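Local coordinates for thioredoxin domain-containing protein (Sinorhizobium meliloti, PDB 3U5R) that is of unknown function but belongs to the AhpC/TSA family of thioredoxin-fold proteins and probably has antioxidant, oxidoreductase activity, at residues L62-I67 / V96-N101; P72-I77 / C143-F148. All blocks are in the same frame, centred on the assembly; numbering follows the deposited sequence.

In the fold
Contacts 1 and 2 lie about 9 Å apart, centre to centre, and share the central mixed sheet of a thioredoxin-like fold. Contact 1 pairs strand 61-66 with strand 93-99. On its other side, strand 61-66 runs antiparallel to strand 146-150, whose start belongs to contact 2: V64 N probably hydrogen-bonds F148 O at 2.9 Å, and F66 N does likewise with D146 O at 2.9 Å. From the end of strand 61-66 the chain continues through C71 into helix 72-75, which packs on the cis-proline turn of 143-148. In thioredoxin-fold proteins this junction of helix start and cis-proline typically borders the redox site, so contact 2 probably lies nearer to it.

Contact 1 of 2, residues L62-I67 / V96-N101; sequences LLVAFI and VAINSN
V64 and F66 lie beside V96 and I98 on one face of two parallel strands whose segment axes cross at -20°. The backbone ladder begins with V96 N donating to L63 O (2.7 Å, nearly straight at 169°) and continues through A65 N to V96 O, I98 N to A65 O and I67 N to I98 O. F66 runs alongside I98. F66 CB is 4.1 Å from I98 O, and a chi1 of -66°, placing CG beside its own backbone N, brings one side of the ring to the neighbouring strand. There F66 CD1 meets S100 OG at the ring edge (3.6 Å). F66 CE1 touches I98 CG2 (4.0 Å), and F66 CZ reaches I98 CD1 (4.0 Å). That same I98 CD1 packs on V64 CG1 (3.7 Å), while V64 CG2 meets V96 CG1 (3.6 Å). With the F66 ring cut back to an alanine here, I98 CG2 and CD1 would probably lose their aromatic neighbour and a gap would open beside them, beneath helix 134-139. On the opposite face I67 CD1 lies against A97 CB (3.8 Å). Beyond the strands, a water accepts from S100 N and donates to I67 O, and S100 OG is hydrogen-bonded to D130. Main-chain bonds thus carry the pairing, apolar branches pack mainly around F66, and S100 and the water supply polar links where the strands end.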
# COMPACT_ATOMS: atom_id res chain seq x y z
N LEU A 62 6.83 -8.12 2.76
CA LEU A 62 5.40 -7.86 2.66
C LEU A 62 5.17 -6.36 2.60
O LEU A 62 5.61 -5.60 3.52
CB LEU A 62 4.60 -8.50 3.82
CG LEU A 62 3.17 -7.93 3.97
CD1 LEU A 62 2.28 -8.58 2.87
CD2 LEU A 62 2.56 -8.24 5.36
N LEU A 63 4.53 -5.91 1.51
CA LEU A 63 4.16 -4.53 1.37
C LEU A 63 2.65 -4.37 1.67
O LEU A 63 1.81 -5.04 1.03
CB LEU A 63 4.48 -4.01 -0.03
CG LEU A 63 4.07 -2.57 -0.33
CD1 LEU A 63 4.80 -1.59 0.58
CD2 LEU A 63 4.31 -2.23 -1.80
N VAL A 64 2.29 -3.45 2.59
CA VAL A 64 0.90 -3.15 2.85
C VAL A 64 0.73 -1.73 2.35
O VAL A 64 1.46 -0.82 2.80
CB VAL A 64 0.56 -3.23 4.34
CG1 VAL A 64 -0.96 -2.86 4.55
CG2 VAL A 64 0.86 -4.64 4.88
N ALA A 65 -0.23 -1.51 1.43
CA ALA A 65 -0.33 -0.22 0.75
C ALA A 65 -1.70 0.30 0.87
O ALA A 65 -2.66 -0.38 0.42
CB ALA A 65 0.06 -0.40 -0.81
N PHE A 66 -1.88 1.46 1.49
CA PHE A 66 -3.22 2.05 1.57
C PHE A 66 -3.41 2.95 0.36
O PHE A 66 -2.71 3.94 0.19
CB PHE A 66 -3.41 2.83 2.88
CG PHE A 66 -3.39 1.94 4.08
CD1 PHE A 66 -4.57 1.49 4.64
CD2 PHE A 66 -2.18 1.47 4.56
CE1 PHE A 66 -4.55 0.61 5.72
CE2 PHE A 66 -2.14 0.57 5.65
CZ PHE A 66 -3.32 0.17 6.23
N ILE A 67 -4.35 2.60 -0.51
CA ILE A 67 -4.55 3.37 -1.72
C ILE A 67 -6.04 3.76 -1.88
O ILE A 67 -6.83 3.60 -0.96
CB ILE A 67 -4.00 2.59 -2.96
CG1 ILE A 67 -4.70 1.24 -3.13
CG2 ILE A 67 -2.55 2.35 -2.82
CD1 ILE A 67 -4.29 0.62 -4.47
N VAL A 96 -0.10 -6.28 -0.48
CA VAL A 96 -1.54 -6.22 -0.17
C VAL A 96 -1.93 -4.80 -0.22
O VAL A 96 -1.33 -4.00 0.55
CB VAL A 96 -1.88 -6.82 1.21
CG1 VAL A 96 -0.93 -6.28 2.27
CG2 VAL A 96 -3.32 -6.53 1.58
N ALA A 97 -2.95 -4.47 -1.02
CA ALA A 97 -3.48 -3.12 -1.04
C ALA A 97 -4.79 -3.00 -0.32
O ALA A 97 -5.59 -3.91 -0.38
CB ALA A 97 -3.65 -2.63 -2.52
N ILE A 98 -5.07 -1.85 0.30
CA ILE A 98 -6.25 -1.70 1.15
C ILE A 98 -6.89 -0.33 0.84
O ILE A 98 -6.20 0.68 0.78
CB ILE A 98 -5.88 -1.76 2.67
CG1 ILE A 98 -5.33 -3.15 3.02
CG2 ILE A 98 -7.15 -1.45 3.55
CD1 ILE A 98 -4.64 -3.20 4.43
N ASN A 99 -8.18 -0.32 0.63
CA ASN A 99 -8.87 0.93 0.41
C ASN A 99 -9.69 1.15 1.68
O ASN A 99 -10.67 0.40 1.91
CB ASN A 99 -9.80 0.79 -0.81
CG ASN A 99 -10.48 2.05 -1.15
OD1 ASN A 99 -11.02 2.76 -0.27
ND2 ASN A 99 -10.43 2.41 -2.44
N SER A 100 -9.29 2.11 2.51
CA SER A 100 -10.03 2.37 3.76
C SER A 100 -10.94 3.57 3.67
O SER A 100 -11.49 3.97 4.69
CB SER A 100 -9.09 2.65 4.94
OG SER A 100 -8.17 1.62 4.99
N ASN A 101 -11.11 4.12 2.47
CA ASN A 101 -11.86 5.35 2.35
C ASN A 101 -13.40 5.13 2.51
O ASN A 101 -13.97 4.14 2.03
CB ASN A 101 -11.55 6.02 1.01
CG ASN A 101 -10.22 6.78 1.00
OD1 ASN A 101 -9.83 7.30 -0.03
ND2 ASN A 101 -9.55 6.85 2.12
O HOH W 1 -7.28 3.79 1.68

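Contact 2 of 2, residues P72-I77 / C143-F148; sequences PFVVLI and CTPDFF
The cis-proline P145 presents its ring to V74 and I77. One V74 methyl, CG2, comes to 3.6 Å from P145 N and also touches T144 CB (3.9 Å), so this single branch covers the cis linkage. F73 adds only its CB, 3.9 Å from P145 CD, before its ring leads away from the turn. Next along, I77 has CG1 set between its backbone N and carbonyl carbon (chi1 59°); with the extended chi2 of 171°, this carries I77 CD1 out to P145 CG (3.9 Å) and to the edge of the F147 ring, at CZ (3.6 Å). Backbone bonds within 72-77, from L76 N to P72 O and from I77 N to V74 O, help to position V74 and I77. On the strand side, P145 O accepts from S198 OG, T144 pairs through its backbone with C201, and the F147 side chain rests on L63 and A65 of the central sheet. A cis-proline in this place is a hallmark of the thioredoxin fold; here it faces the helix that follows C71, probably near the redox site. Across the contact the chemistry is van der Waals packing, which implies that shape complementarity, rather than polar bonding, seats segment 72-77, from helix 72-75 to the N-cap residue I77, against the cis-proline turn.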
# COMPACT_ATOMS: atom_id res chain seq x y z
N PRO A 72 -5.64 11.58 -7.02
CA PRO A 72 -4.60 11.90 -8.06
C PRO A 72 -3.21 11.39 -7.73
O PRO A 72 -2.43 11.01 -8.64
CB PRO A 72 -4.56 13.43 -8.11
CG PRO A 72 -5.90 13.85 -7.58
CD PRO A 72 -6.33 12.81 -6.56
N PHE A 73 -2.87 11.31 -6.47
CA PHE A 73 -1.53 10.78 -6.12
C PHE A 73 -1.44 9.28 -6.31
O PHE A 73 -0.34 8.77 -6.60
CB PHE A 73 -1.15 11.15 -4.66
CG PHE A 73 -1.05 12.60 -4.48
CD1 PHE A 73 -2.18 13.37 -4.36
CD2 PHE A 73 0.21 13.21 -4.52
CE1 PHE A 73 -2.07 14.75 -4.26
CE2 PHE A 73 0.34 14.59 -4.43
CZ PHE A 73 -0.80 15.34 -4.32
N VAL A 74 -2.56 8.56 -6.13
CA VAL A 74 -2.57 7.18 -6.51
C VAL A 74 -2.71 6.96 -8.02
O VAL A 74 -2.08 6.08 -8.57
CB VAL A 74 -3.70 6.45 -5.76
CG1 VAL A 74 -3.90 4.97 -6.29
CG2 VAL A 74 -3.40 6.48 -4.25
N VAL A 75 -3.61 7.72 -8.67
CA VAL A 75 -3.74 7.67 -10.16
C VAL A 75 -2.37 7.77 -10.85
O VAL A 75 -2.00 6.95 -11.74
CB VAL A 75 -4.81 8.74 -10.68
CG1 VAL A 75 -4.74 9.00 -12.27
CG2 VAL A 75 -6.27 8.30 -10.21
N LEU A 76 -1.58 8.74 -10.40
CA LEU A 76 -0.20 8.85 -10.89
C LEU A 76 0.63 7.53 -10.97
O LEU A 76 1.39 7.31 -11.94
CB LEU A 76 0.57 9.87 -10.03
CG LEU A 76 2.01 10.12 -10.45
CD1 LEU A 76 2.16 11.02 -11.72
CD2 LEU A 76 2.70 10.76 -9.26
N ILE A 77 0.53 6.64 -9.97
CA ILE A 77 1.47 5.53 -9.86
C ILE A 77 0.74 4.20 -10.11
O ILE A 77 1.28 3.13 -9.89
CB ILE A 77 2.07 5.48 -8.46
CG1 ILE A 77 0.91 5.32 -7.45
CG2 ILE A 77 2.86 6.73 -8.16
CD1 ILE A 77 1.41 5.05 -6.05
N CYS A 143 -2.72 8.86 4.65
CA CYS A 143 -3.04 9.35 3.30
C CYS A 143 -2.97 8.22 2.28
O CYS A 143 -2.57 7.06 2.59
CB CYS A 143 -1.99 10.42 2.94
SG CYS A 143 -0.29 9.76 2.89
N THR A 144 -3.35 8.51 1.04
CA THR A 144 -3.23 7.49 -0.02
C THR A 144 -2.34 8.14 -1.05
O THR A 144 -2.63 9.26 -1.47
CB THR A 144 -4.63 7.15 -0.63
OG1 THR A 144 -5.19 8.35 -1.17
CG2 THR A 144 -5.61 6.52 0.47
N PRO A 145 -1.27 7.46 -1.51
CA PRO A 145 -0.88 6.13 -1.13
C PRO A 145 -0.02 6.21 0.13
O PRO A 145 0.72 7.19 0.30
CB PRO A 145 0.02 5.71 -2.26
CG PRO A 145 0.72 7.03 -2.72
CD PRO A 145 -0.32 8.09 -2.46
N ASP A 146 -0.09 5.18 0.98
CA ASP A 146 0.77 5.10 2.19
C ASP A 146 1.39 3.71 2.20
O ASP A 146 0.65 2.72 2.26
CB ASP A 146 -0.09 5.30 3.46
CG ASP A 146 0.69 5.94 4.60
OD1 ASP A 146 1.94 5.85 4.59
OD2 ASP A 146 0.04 6.55 5.47
N PHE A 147 2.70 3.61 2.01
CA PHE A 147 3.35 2.32 1.86
C PHE A 147 4.12 1.87 3.10
O PHE A 147 4.95 2.63 3.62
CB PHE A 147 4.39 2.41 0.72
CG PHE A 147 3.77 2.74 -0.64
CD1 PHE A 147 3.18 1.73 -1.40
CD2 PHE A 147 3.83 4.05 -1.16
CE1 PHE A 147 2.63 2.01 -2.67
CE2 PHE A 147 3.28 4.33 -2.44
CZ PHE A 147 2.66 3.30 -3.18
N PHE A 148 3.88 0.63 3.55
CA PHE A 148 4.58 0.10 4.73
C PHE A 148 5.23 -1.21 4.29
O PHE A 148 4.51 -2.16 3.96
CB PHE A 148 3.56 -0.22 5.86
CG PHE A 148 2.77 0.97 6.43
CD1 PHE A 148 1.70 1.56 5.74
CD2 PHE A 148 3.05 1.45 7.72
CE1 PHE A 148 1.00 2.63 6.28
CE2 PHE A 148 2.33 2.48 8.30
CZ PHE A 148 1.29 3.09 7.60